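Local structure of acyl-CoA dehydrogenase (Bacillus anthracis, 3OWA) at residues A82-E87 with P125-G130; V119-L124 with F262-I267; L457-Y462 with T574-I579; Y504-A509 with Q537-E542. The protein binds FAD and probably catalyses the alpha,beta-dehydrogenation of acyl-CoA thioesters to the corresponding enoyl-CoA products. One frame throughout, in Å; residues are numbered along the deposited sequence.

Interaction 1 of 4, residues A82-E87 with P125-G130; sequences ADVPEE and PIVLFG
The flat peptide group of Asp83 turns its carbonyl toward Val127, with the C=O bond pointing roughly at one methyl. Asp83 O lies 3.8 Å from Val127 CG1. The puckered ring of Pro85 meets the same methyl. It adds its CD methylene, and Pro85 CD is 4.2 Å from Val127 CG1. The other methyl of Val127 serves a third neighbour: Val127 CG2 sits 3.8 Å from Val84 CG2. The two valine side chains meet at a slant. In both, CG1 is anti to the backbone N (chi1 171° in Val84, 176° in Val127), which puts both touching CG2 methyls beside their own backbone N. Within 125-130, Val127 alone meets the three successive loop residues Asp83 to Pro85. Val84 and Val127 are buried and both also rest on Leu139 of helix 132-144. The loop has its own supports: Val84 pairs through its backbone with Gly92, and Asp83 OD2 is hydrogen-bonded to Ser98 OG. The contact is loop-against-helix packing within the N-terminal domain of the acyl-CoA dehydrogenase fold, where the connection between helices 64-76 and 95-105 lies against the short helix 124-129.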
loop_
_atom_site.group_PDB
_atom_site.type_symbol
_atom_site.label_atom_id
_atom_site.label_comp_id
_atom_site.label_asym_id
_atom_site.label_seq_id
_atom_site.Cartn_x
_atom_site.Cartn_y
_atom_site.Cartn_z
ATOM N N ALA A 82 10.674 -10.249 31.037
ATOM C CA ALA A 82 12.050 -10.049 30.559
ATOM C C ALA A 82 12.597 -8.646 30.860
ATOM O O ALA A 82 13.771 -8.497 31.159
ATOM C CB ALA A 82 12.174 -10.395 29.056
ATOM N N ASP A 83 11.735 -7.635 30.793
ATOM C CA ASP A 83 12.125 -6.241 31.044
ATOM C C ASP A 83 11.853 -5.811 32.490
ATOM O O ASP A 83 11.999 -4.636 32.830
ATOM C CB ASP A 83 11.375 -5.277 30.103
ATOM C CG ASP A 83 11.901 -5.302 28.660
ATOM O OD1 ASP A 83 11.065 -5.151 27.743
ATOM O OD2 ASP A 83 13.130 -5.455 28.436
ATOM N N VAL A 84 11.432 -6.745 33.324
ATOM C CA VAL A 84 11.222 -6.444 34.743
ATOM C C VAL A 84 12.403 -6.982 35.564
ATOM O O VAL A 84 12.730 -8.164 35.457
ATOM C CB VAL A 84 9.879 -7.028 35.225
ATOM C CG1 VAL A 84 9.702 -6.924 36.769
ATOM C CG2 VAL A 84 8.716 -6.345 34.459
ATOM N N PRO A 85 13.056 -6.112 36.371
ATOM C CA PRO A 85 14.167 -6.583 37.231
ATOM C C PRO A 85 13.764 -7.746 38.136
ATOM O O PRO A 85 12.585 -7.884 38.536
ATOM C CB PRO A 85 14.527 -5.351 38.058
ATOM C CG PRO A 85 14.074 -4.184 37.219
ATOM C CD PRO A 85 12.801 -4.670 36.561
ATOM N N GLU A 86 14.742 -8.605 38.390
ATOM C CA GLU A 86 14.599 -9.742 39.310
ATOM C C GLU A 86 14.097 -9.365 40.712
ATOM O O GLU A 86 13.291 -10.091 41.288
ATOM C CB GLU A 86 15.912 -10.546 39.402
ATOM C CG GLU A 86 16.092 -11.538 38.237
ATOM C CD GLU A 86 17.254 -12.508 38.451
ATOM O OE1 GLU A 86 17.186 -13.666 37.966
ATOM O OE2 GLU A 86 18.236 -12.109 39.108
ATOM N N GLU A 87 14.517 -8.213 41.232
ATOM C CA GLU A 87 14.099 -7.821 42.586
ATOM C C GLU A 87 12.632 -7.447 42.679
ATOM O O GLU A 87 12.097 -7.322 43.774
ATOM C CB GLU A 87 14.978 -6.711 43.189
ATOM C CG GLU A 87 14.864 -5.333 42.540
ATOM C CD GLU A 87 16.123 -4.938 41.766
ATOM O OE1 GLU A 87 15.989 -4.316 40.679
ATOM O OE2 GLU A 87 17.253 -5.242 42.235
ATOM N N PRO A 125 5.638 1.788 32.236
ATOM C CA PRO A 125 5.518 3.024 33.047
ATOM C C PRO A 125 5.778 2.802 34.541
ATOM O O PRO A 125 6.295 3.686 35.204
ATOM C CB PRO A 125 4.082 3.467 32.811
ATOM C CG PRO A 125 3.794 2.929 31.397
ATOM C CD PRO A 125 4.507 1.624 31.302
ATOM N N ILE A 126 5.439 1.623 35.048
ATOM C CA ILE A 126 5.679 1.278 36.459
ATOM C C ILE A 126 7.144 0.892 36.646
ATOM O O ILE A 126 7.784 1.317 37.610
ATOM C CB ILE A 126 4.708 0.168 36.963
ATOM C CG1 ILE A 126 3.250 0.674 36.872
ATOM C CG2 ILE A 126 5.037 -0.227 38.422
ATOM C CD1 ILE A 126 2.172 -0.394 37.196
ATOM N N VAL A 127 7.672 0.092 35.726
ATOM C CA VAL A 127 9.093 -0.247 35.743
ATOM C C VAL A 127 9.989 1.007 35.768
ATOM O O VAL A 127 10.925 1.098 36.570
ATOM C CB VAL A 127 9.503 -1.169 34.543
ATOM C CG1 VAL A 127 11.037 -1.413 34.541
ATOM C CG2 VAL A 127 8.743 -2.515 34.587
ATOM N N LEU A 128 9.700 1.966 34.908
ATOM C CA LEU A 128 10.571 3.110 34.717
ATOM C C LEU A 128 10.262 4.277 35.628
ATOM O O LEU A 128 11.177 5.017 35.991
ATOM C CB LEU A 128 10.544 3.576 33.260
ATOM C CG LEU A 128 10.987 2.505 32.254
ATOM C CD1 LEU A 128 10.932 3.051 30.852
ATOM C CD2 LEU A 128 12.382 1.995 32.541
ATOM N N PHE A 129 8.990 4.465 35.985
ATOM C CA PHE A 129 8.602 5.651 36.740
ATOM C C PHE A 129 7.858 5.371 38.020
ATOM O O PHE A 129 7.457 6.295 38.709
ATOM C CB PHE A 129 7.809 6.603 35.846
ATOM C CG PHE A 129 8.575 7.038 34.629
ATOM C CD1 PHE A 129 9.617 7.968 34.750
ATOM C CD2 PHE A 129 8.301 6.492 33.382
ATOM C CE1 PHE A 129 10.349 8.366 33.647
ATOM C CE2 PHE A 129 9.023 6.892 32.276
ATOM C CZ PHE A 129 10.062 7.828 32.404
ATOM N N GLY A 130 7.671 4.100 38.362
ATOM C CA GLY A 130 6.996 3.772 39.632
ATOM C C GLY A 130 7.914 4.042 40.826
ATOM O O GLY A 130 9.138 3.918 40.706
#

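Interaction 2 of 4, residues V119-L124 with F262-I267; sequences VGIGSL and FNILNI
This is a buried, wholly apolar contact between two parts of the fold. Residues 119-124 lie where helix 110-122 gives way to helix 124-129, in the N-terminal domain. Residues 262-267 belong to the long helix 257-293 in the C-terminal domain. The backbones come closest at Ile121 and Ile264, whose CA atoms are 6.2 Å apart. Here the side chains cross at about a right angle, and Ile121 CG2 touches Ile264 CG2 at 3.6 Å. In Ile121, CG1 stands between the backbone N and the carbonyl carbon (chi1 57°). This leads the longer branch away and leaves the CG2 methyl to make the contact. Ile264 uses both its branches. The other one carries CD1 to Leu124, where Ile264 CD1 is 4.1 Å from Leu124 CB and 4.0 Å from Leu124 C. Leu124 in turn sends CD1 to Ile267, with Leu124 CD1 3.5 Å from Ile267 CG2 and 4.0 Å from Ile267 CD1. The four residues interlock in the order Ile121, Ile264, Leu124, Ile267. Tyr151 of strand 149-152 packs on both Ile121 and Ile264. The side chain of Ile121 also lies about 4 Å from the bound FAD. The side-chain contacts are all between aliphatic carbons, so the domains are joined here by shape and hydrophobic burial, close beside the cofactor.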
loop_
_atom_site.group_PDB
_atom_site.type_symbol
_atom_site.label_atom_id
_atom_site.label_comp_id
_atom_site.label_asym_id
_atom_site.label_seq_id
_atom_site.Cartn_x
_atom_site.Cartn_y
_atom_site.Cartn_z
ATOM N N VAL A 119 3.680 -5.978 28.018
ATOM C CA VAL A 119 5.052 -5.859 28.483
ATOM C C VAL A 119 5.661 -4.471 28.198
ATOM O O VAL A 119 6.655 -4.106 28.820
ATOM C CB VAL A 119 5.998 -6.947 27.881
ATOM C CG1 VAL A 119 5.489 -8.362 28.225
ATOM C CG2 VAL A 119 6.204 -6.739 26.351
ATOM N N GLY A 120 5.054 -3.694 27.315
ATOM C CA GLY A 120 5.686 -2.450 26.887
ATOM C C GLY A 120 4.927 -1.295 27.513
ATOM O O GLY A 120 5.111 -0.986 28.687
ATOM N N ILE A 121 4.046 -0.680 26.749
ATOM C CA ILE A 121 3.408 0.552 27.191
ATOM C C ILE A 121 2.611 0.337 28.503
ATOM O O ILE A 121 2.474 1.259 29.284
ATOM C CB ILE A 121 2.531 1.143 26.082
ATOM C CG1 ILE A 121 1.470 0.120 25.605
ATOM C CG2 ILE A 121 3.413 1.598 24.933
ATOM C CD1 ILE A 121 0.495 0.668 24.522
ATOM N N GLY A 122 2.117 -0.875 28.750
ATOM C CA GLY A 122 1.327 -1.150 29.938
ATOM C C GLY A 122 2.158 -1.304 31.217
ATOM O O GLY A 122 1.807 -0.738 32.244
ATOM N N SER A 123 3.255 -2.061 31.159
ATOM C CA SER A 123 4.032 -2.381 32.361
ATOM C C SER A 123 5.174 -1.404 32.594
ATOM O O SER A 123 5.449 -1.037 33.752
ATOM C CB SER A 123 4.631 -3.797 32.292
ATOM O OG SER A 123 3.622 -4.796 32.457
ATOM N N LEU A 124 5.839 -0.997 31.515
ATOM C CA LEU A 124 7.040 -0.157 31.609
ATOM C C LEU A 124 6.833 1.194 32.307
ATOM O O LEU A 124 7.762 1.700 32.909
ATOM C CB LEU A 124 7.695 0.063 30.244
ATOM C CG LEU A 124 8.374 -1.166 29.640
ATOM C CD1 LEU A 124 8.985 -0.826 28.288
ATOM C CD2 LEU A 124 9.422 -1.781 30.590
ATOM N N PHE A 262 6.232 10.679 26.786
ATOM C CA PHE A 262 7.271 10.854 25.788
ATOM C C PHE A 262 8.301 9.720 25.872
ATOM O O PHE A 262 8.738 9.186 24.837
ATOM C CB PHE A 262 7.946 12.239 25.892
ATOM C CG PHE A 262 9.398 12.250 25.408
ATOM C CD1 PHE A 262 9.705 12.389 24.038
ATOM C CD2 PHE A 262 10.468 12.114 26.327
ATOM C CE1 PHE A 262 11.063 12.384 23.577
ATOM C CE2 PHE A 262 11.814 12.114 25.885
ATOM C CZ PHE A 262 12.103 12.238 24.505
ATOM N N ASN A 263 8.674 9.341 27.089
ATOM C CA ASN A 263 9.653 8.284 27.253
ATOM C C ASN A 263 9.117 6.927 26.836
ATOM O O ASN A 263 9.835 6.161 26.184
ATOM C CB ASN A 263 10.162 8.216 28.685
ATOM C CG ASN A 263 11.338 9.122 28.913
ATOM O OD1 ASN A 263 12.484 8.793 28.561
ATOM N ND2 ASN A 263 11.069 10.269 29.500
ATOM N N ILE A 264 7.867 6.643 27.192
ATOM C CA ILE A 264 7.225 5.390 26.816
ATOM C C ILE A 264 7.096 5.249 25.270
ATOM O O ILE A 264 7.292 4.158 24.688
ATOM C CB ILE A 264 5.852 5.271 27.517
ATOM C CG1 ILE A 264 6.040 5.213 29.055
ATOM C CG2 ILE A 264 5.025 4.071 26.990
ATOM C CD1 ILE A 264 7.039 4.105 29.579
ATOM N N LEU A 265 6.790 6.369 24.628
ATOM C CA LEU A 265 6.639 6.445 23.187
ATOM C C LEU A 265 7.887 5.962 22.459
ATOM O O LEU A 265 7.773 5.215 21.483
ATOM C CB LEU A 265 6.389 7.888 22.814
ATOM C CG LEU A 265 5.349 8.275 21.771
ATOM C CD1 LEU A 265 5.790 9.629 21.198
ATOM C CD2 LEU A 265 5.133 7.228 20.657
ATOM N N ASN A 266 9.069 6.362 22.945
ATOM C CA ASN A 266 10.333 5.962 22.320
ATOM C C ASN A 266 10.481 4.467 22.313
ATOM O O ASN A 266 10.963 3.897 21.352
ATOM C CB ASN A 266 11.564 6.530 23.030
ATOM C CG ASN A 266 11.640 8.027 22.989
ATOM O OD1 ASN A 266 12.036 8.673 23.981
ATOM N ND2 ASN A 266 11.264 8.604 21.869
ATOM N N ILE A 267 10.117 3.840 23.419
ATOM C CA ILE A 267 10.258 2.402 23.569
ATOM C C ILE A 267 9.248 1.710 22.667
ATOM O O ILE A 267 9.602 0.786 21.937
ATOM C CB ILE A 267 10.086 1.977 25.053
ATOM C CG1 ILE A 267 11.261 2.522 25.900
ATOM C CG2 ILE A 267 9.974 0.447 25.145
ATOM C CD1 ILE A 267 11.031 2.513 27.403
#

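Interaction 3 of 4, residues L457-Y462 with T574-I579; sequences LALQKY and TPLNVI
Leu459 and Leu576 reach toward each other tip to tip, with Leu459 CD2 4.0 Å from Leu576 CD2. In Leu459 the CG is anti to the backbone N (chi1 172°), and the side chain leaves the first turn of helix 458-482 toward the 574-579 segment. The same methyl meets a backbone group as well: Leu459 CD2 is 3.9 Å from Thr574 O. Leu576 presents two methyls to two different residues. CD2 faces Leu459. CD1 turns to Gln460, where Gln460 NE2 lies 3.9 Å from Leu576 CD1. Gln460 starts out to one side of the contact, but its chain bends at chi2 (71°), and this bend brings the amide end nearer to Leu576. The amide nitrogen meets the methyl by van der Waals contact. The backbone of the second segment is steadied from another helix, since Leu576 N is hydrogen-bonded to Gln537 OE1. Next to it, Asn577 occupies the N-cap of helix 578-592. Its side chain accepts a weak capping bond, with Ile579 N 3.4 Å from Asn577 OD1. Pro575 and Asn577 also pack on Ile552 of the second subunit, so this segment lies between helix 458-482 and the dimer partner. The two segments meet each other by van der Waals contact alone. The position of 574-579 is therefore probably set more by polar bonds made outside this contact or within the segment itself: the bond from Leu576 N to Gln537, and the weak Asn577 cap.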
loop_
_atom_site.group_PDB
_atom_site.type_symbol
_atom_site.label_atom_id
_atom_site.label_comp_id
_atom_site.label_asym_id
_atom_site.label_seq_id
_atom_site.Cartn_x
_atom_site.Cartn_y
_atom_site.Cartn_z
ATOM N N LEU A 457 32.396 -3.049 -0.944
ATOM C CA LEU A 457 31.521 -2.001 -0.373
ATOM C C LEU A 457 32.040 -0.563 -0.558
ATOM O O LEU A 457 31.456 0.385 -0.023
ATOM C CB LEU A 457 31.240 -2.268 1.120
ATOM C CG LEU A 457 30.179 -3.296 1.542
ATOM C CD1 LEU A 457 30.217 -4.581 0.713
ATOM C CD2 LEU A 457 30.273 -3.611 3.030
ATOM N N ALA A 458 33.115 -0.398 -1.330
ATOM C CA ALA A 458 33.692 0.927 -1.583
ATOM C C ALA A 458 32.643 1.938 -2.055
ATOM O O ALA A 458 32.544 3.042 -1.520
ATOM C CB ALA A 458 34.839 0.835 -2.613
ATOM N N LEU A 459 31.866 1.551 -3.056
ATOM C CA LEU A 459 30.848 2.432 -3.607
ATOM C C LEU A 459 29.759 2.770 -2.563
ATOM O O LEU A 459 29.340 3.920 -2.440
ATOM C CB LEU A 459 30.245 1.841 -4.883
ATOM C CG LEU A 459 29.028 2.600 -5.426
ATOM C CD1 LEU A 459 29.393 4.027 -5.839
ATOM C CD2 LEU A 459 28.364 1.833 -6.573
ATOM N N GLN A 460 29.339 1.778 -1.786
ATOM C CA GLN A 460 28.236 1.988 -0.834
ATOM C C GLN A 460 28.671 2.878 0.324
ATOM O O GLN A 460 27.904 3.727 0.764
ATOM C CB GLN A 460 27.644 0.643 -0.372
ATOM C CG GLN A 460 26.929 -0.122 -1.511
ATOM C CD GLN A 460 27.882 -0.692 -2.568
ATOM O OE1 GLN A 460 28.949 -1.196 -2.239
ATOM N NE2 GLN A 460 27.492 -0.610 -3.834
ATOM N N LYS A 461 29.919 2.713 0.777
ATOM C CA LYS A 461 30.499 3.598 1.783
ATOM C C LYS A 461 30.576 5.031 1.269
ATOM O O LYS A 461 30.381 5.990 2.009
ATOM C CB LYS A 461 31.893 3.115 2.197
ATOM C CG LYS A 461 31.911 1.861 3.045
ATOM C CD LYS A 461 33.331 1.600 3.553
ATOM C CE LYS A 461 33.653 0.101 3.599
ATOM N NZ LYS A 461 35.122 -0.194 3.380
ATOM N N TYR A 462 30.866 5.167 -0.013
ATOM C CA TYR A 462 30.929 6.463 -0.652
ATOM C C TYR A 462 29.541 7.134 -0.677
ATOM O O TYR A 462 29.398 8.310 -0.341
ATOM C CB TYR A 462 31.553 6.315 -2.055
ATOM C CG TYR A 462 31.586 7.592 -2.848
ATOM C CD1 TYR A 462 32.626 8.514 -2.691
ATOM C CD2 TYR A 462 30.556 7.900 -3.733
ATOM C CE1 TYR A 462 32.632 9.710 -3.422
ATOM C CE2 TYR A 462 30.548 9.079 -4.448
ATOM C CZ TYR A 462 31.577 9.975 -4.294
ATOM O OH TYR A 462 31.539 11.130 -5.033
ATOM N N THR A 574 29.087 5.787 -10.607
ATOM C CA THR A 574 28.778 4.811 -11.641
ATOM C C THR A 574 27.705 3.873 -11.132
ATOM O O THR A 574 27.981 3.023 -10.308
ATOM C CB THR A 574 29.996 3.975 -12.063
ATOM O OG1 THR A 574 30.984 4.836 -12.636
ATOM C CG2 THR A 574 29.583 2.920 -13.109
ATOM N N PRO A 575 26.481 4.008 -11.656
ATOM C CA PRO A 575 25.384 3.186 -11.186
ATOM C C PRO A 575 25.625 1.704 -11.494
ATOM O O PRO A 575 26.353 1.381 -12.425
ATOM C CB PRO A 575 24.184 3.737 -11.963
ATOM C CG PRO A 575 24.777 4.249 -13.225
ATOM C CD PRO A 575 26.093 4.843 -12.801
ATOM N N LEU A 576 25.053 0.828 -10.671
ATOM C CA LEU A 576 25.120 -0.617 -10.859
ATOM C C LEU A 576 23.942 -1.108 -11.655
ATOM O O LEU A 576 22.909 -0.438 -11.722
ATOM C CB LEU A 576 25.076 -1.323 -9.514
ATOM C CG LEU A 576 26.094 -0.917 -8.452
ATOM C CD1 LEU A 576 25.674 -1.544 -7.120
ATOM C CD2 LEU A 576 27.519 -1.336 -8.868
ATOM N N ASN A 577 24.106 -2.283 -12.252
ATOM C CA ASN A 577 23.011 -3.031 -12.864
ATOM C C ASN A 577 22.402 -3.980 -11.820
ATOM O O ASN A 577 22.983 -5.012 -11.490
ATOM C CB ASN A 577 23.531 -3.812 -14.090
ATOM C CG ASN A 577 22.459 -4.644 -14.761
ATOM O OD1 ASN A 577 21.256 -4.479 -14.504
ATOM N ND2 ASN A 577 22.892 -5.560 -15.632
ATOM N N VAL A 578 21.228 -3.616 -11.300
ATOM C CA VAL A 578 20.690 -4.346 -10.147
ATOM C C VAL A 578 19.852 -5.560 -10.574
ATOM O O VAL A 578 19.541 -6.439 -9.748
ATOM C CB VAL A 578 19.870 -3.430 -9.193
ATOM C CG1 VAL A 578 20.772 -2.367 -8.565
ATOM C CG2 VAL A 578 18.682 -2.814 -9.912
ATOM N N ILE A 579 19.517 -5.613 -11.864
ATOM C CA ILE A 579 18.594 -6.619 -12.347
ATOM C C ILE A 579 19.161 -8.031 -12.128
ATOM O O ILE A 579 18.489 -8.854 -11.481
ATOM C CB ILE A 579 18.024 -6.305 -13.769
ATOM C CG1 ILE A 579 17.049 -5.116 -13.688
ATOM C CG2 ILE A 579 17.306 -7.504 -14.340
ATOM C CD1 ILE A 579 16.609 -4.550 -15.050
#

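Interaction 4 of 4, residues Y504-A509 with Q537-E542; sequences YAMESA and QEAFNE
Met506, modelled as selenomethionine, extends from CA to SE and then turns. Its CG is beside the backbone N (chi1 -74°), SE follows anti to CA (chi2 176°), and the bend comes at chi3 (65°). The straight part carries the chain across to the facing helix, where Met506 CG touches Ala539 CB at 3.7 Å. The selenium goes further: Met506 SE lies 4.0 Å from both Ala539 CB and Phe540 N. The final bend swings the methyl toward the next residue, with Met506 CE 4.2 Å from Phe540 CD1 and equally far from Phe540 CB. The small Ala539 lets the long side chain lie close to the helix backbone. One turn of the first helix is tied on a different side: Ser508 OG donates to Tyr504 O at 2.7 Å. Ser508 N donates to the same oxygen from the opposite face of the carbonyl plane. This hydroxyl also sits over the centre of the Tyr504 ring, 4.1 Å above its plane, and is hydrogen-bonded to Arg327 NH1. The contact joins helices 490-520 and 526-554, consecutive in the chain. Helix 458-482 closes over it through Leu463, which touches both Met506 and Phe540, while Tyr504 and Ser508 pack on helix 305-336.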
loop_
_atom_site.group_PDB
_atom_site.type_symbol
_atom_site.label_atom_id
_atom_site.label_comp_id
_atom_site.label_asym_id
_atom_site.label_seq_id
_atom_site.Cartn_x
_atom_site.Cartn_y
_atom_site.Cartn_z
ATOM N N TYR A 504 20.175 6.367 7.539
ATOM C CA TYR A 504 20.311 5.449 8.675
ATOM C C TYR A 504 20.180 3.977 8.261
ATOM O O TYR A 504 20.949 3.120 8.704
ATOM C CB TYR A 504 19.278 5.793 9.781
ATOM C CG TYR A 504 19.490 5.083 11.098
ATOM C CD1 TYR A 504 20.716 5.170 11.774
ATOM C CD2 TYR A 504 18.478 4.323 11.669
ATOM C CE1 TYR A 504 20.926 4.524 12.987
ATOM C CE2 TYR A 504 18.668 3.673 12.890
ATOM C CZ TYR A 504 19.905 3.782 13.543
ATOM O OH TYR A 504 20.098 3.131 14.745
ATOM N N ALA A 505 19.204 3.675 7.425
ATOM C CA ALA A 505 19.061 2.304 6.937
ATOM C C ALA A 505 20.257 1.885 6.048
ATOM O O ALA A 505 20.783 0.767 6.185
ATOM C CB ALA A 505 17.744 2.160 6.173
HETATM N N MSE A 506 20.678 2.776 5.154
HETATM C CA MSE A 506 21.840 2.516 4.271
HETATM C C MSE A 506 23.090 2.251 5.072
HETATM O O MSE A 506 23.774 1.267 4.841
HETATM C CB MSE A 506 22.117 3.710 3.364
HETATM C CG MSE A 506 21.147 3.887 2.233
HETATM SE SE MSE A 506 21.579 5.504 1.275
HETATM C CE MSE A 506 23.319 5.017 0.590
ATOM N N GLU A 507 23.407 3.143 6.006
ATOM C CA GLU A 507 24.610 2.983 6.836
ATOM C C GLU A 507 24.569 1.708 7.682
ATOM O O GLU A 507 25.576 1.011 7.829
ATOM C CB GLU A 507 24.811 4.215 7.722
ATOM C CG GLU A 507 26.061 4.148 8.600
ATOM C CD GLU A 507 26.218 5.343 9.568
ATOM O OE1 GLU A 507 27.310 5.959 9.584
ATOM O OE2 GLU A 507 25.266 5.670 10.324
ATOM N N SER A 508 23.401 1.406 8.248
ATOM C CA SER A 508 23.214 0.185 9.044
ATOM C C SER A 508 23.484 -1.062 8.216
ATOM O O SER A 508 24.161 -1.984 8.688
ATOM C CB SER A 508 21.807 0.108 9.649
ATOM O OG SER A 508 21.542 1.184 10.540
ATOM N N ALA A 509 22.948 -1.091 6.995
ATOM C CA ALA A 509 23.197 -2.182 6.071
ATOM C C ALA A 509 24.697 -2.262 5.695
ATOM O O ALA A 509 25.285 -3.355 5.707
ATOM C CB ALA A 509 22.306 -2.069 4.815
ATOM N N GLN A 537 21.712 1.638 -3.723
ATOM C CA GLN A 537 21.468 2.291 -4.984
ATOM C C GLN A 537 20.085 2.942 -5.010
ATOM O O GLN A 537 19.948 4.132 -5.353
ATOM C CB GLN A 537 21.622 1.310 -6.144
ATOM C CG GLN A 537 21.319 1.951 -7.462
ATOM C CD GLN A 537 22.174 1.413 -8.598
ATOM O OE1 GLN A 537 23.404 1.499 -8.567
ATOM N NE2 GLN A 537 21.519 0.854 -9.607
ATOM N N GLU A 538 19.060 2.164 -4.656
ATOM C CA GLU A 538 17.693 2.696 -4.687
ATOM C C GLU A 538 17.372 3.729 -3.608
ATOM O O GLU A 538 16.699 4.715 -3.892
ATOM C CB GLU A 538 16.656 1.567 -4.703
ATOM C CG GLU A 538 16.509 0.928 -6.119
ATOM C CD GLU A 538 16.094 -0.559 -6.097
ATOM O OE1 GLU A 538 16.008 -1.199 -7.179
ATOM O OE2 GLU A 538 15.879 -1.105 -4.993
ATOM N N ALA A 539 17.855 3.512 -2.387
ATOM C CA ALA A 539 17.660 4.474 -1.290
ATOM C C ALA A 539 18.392 5.796 -1.572
ATOM O O ALA A 539 17.897 6.872 -1.235
ATOM C CB ALA A 539 18.148 3.896 0.018
ATOM N N PHE A 540 19.577 5.700 -2.170
ATOM C CA PHE A 540 20.339 6.902 -2.543
ATOM C C PHE A 540 19.656 7.708 -3.647
ATOM O O PHE A 540 19.623 8.935 -3.587
ATOM C CB PHE A 540 21.750 6.538 -2.980
ATOM C CG PHE A 540 22.658 7.729 -3.106
ATOM C CD1 PHE A 540 23.203 8.324 -1.964
ATOM C CD2 PHE A 540 22.952 8.266 -4.356
ATOM C CE1 PHE A 540 24.065 9.433 -2.070
ATOM C CE2 PHE A 540 23.808 9.386 -4.477
ATOM C CZ PHE A 540 24.364 9.961 -3.339
ATOM N N ASN A 541 19.116 6.996 -4.644
ATOM C CA ASN A 541 18.198 7.588 -5.622
ATOM C C ASN A 541 17.042 8.377 -4.986
ATOM O O ASN A 541 16.822 9.549 -5.332
ATOM C CB ASN A 541 17.703 6.525 -6.640
ATOM C CG ASN A 541 18.821 6.078 -7.617
ATOM O OD1 ASN A 541 19.869 6.726 -7.729
ATOM N ND2 ASN A 541 18.578 4.978 -8.340
ATOM N N GLU A 542 16.333 7.775 -4.030
ATOM C CA GLU A 542 15.298 8.520 -3.285
ATOM C C GLU A 542 15.833 9.766 -2.551
ATOM O O GLU A 542 15.178 10.822 -2.564
ATOM C CB GLU A 542 14.570 7.623 -2.276
ATOM C CG GLU A 542 13.939 6.404 -2.945
ATOM C CD GLU A 542 13.224 5.467 -1.993
ATOM O OE1 GLU A 542 13.254 5.723 -0.764
ATOM O OE2 GLU A 542 12.626 4.466 -2.485
#

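In the fold
The four contacts form two pairs. Interactions 1 and 2 have centres 11 Å apart and touch, with Leu128 against Ile267 and Pro125 against Ile264. Their segments alternate along the chain, so helix 124-129 ties the 82-87 loop to helix 257-293 and the FAD side of the fold. Interactions 3 and 4 are also 11 Å apart and touch through Gln537, which also packs on Val578. Interaction 4 is nested within the loop closed by interaction 3, in the helical C-terminal part. The centres of interactions 2 and 4 are about 29 Å apart. One pair thus links the N-terminal helices to the core. The other joins C-terminal helices, with interaction 3 also touching the second subunit.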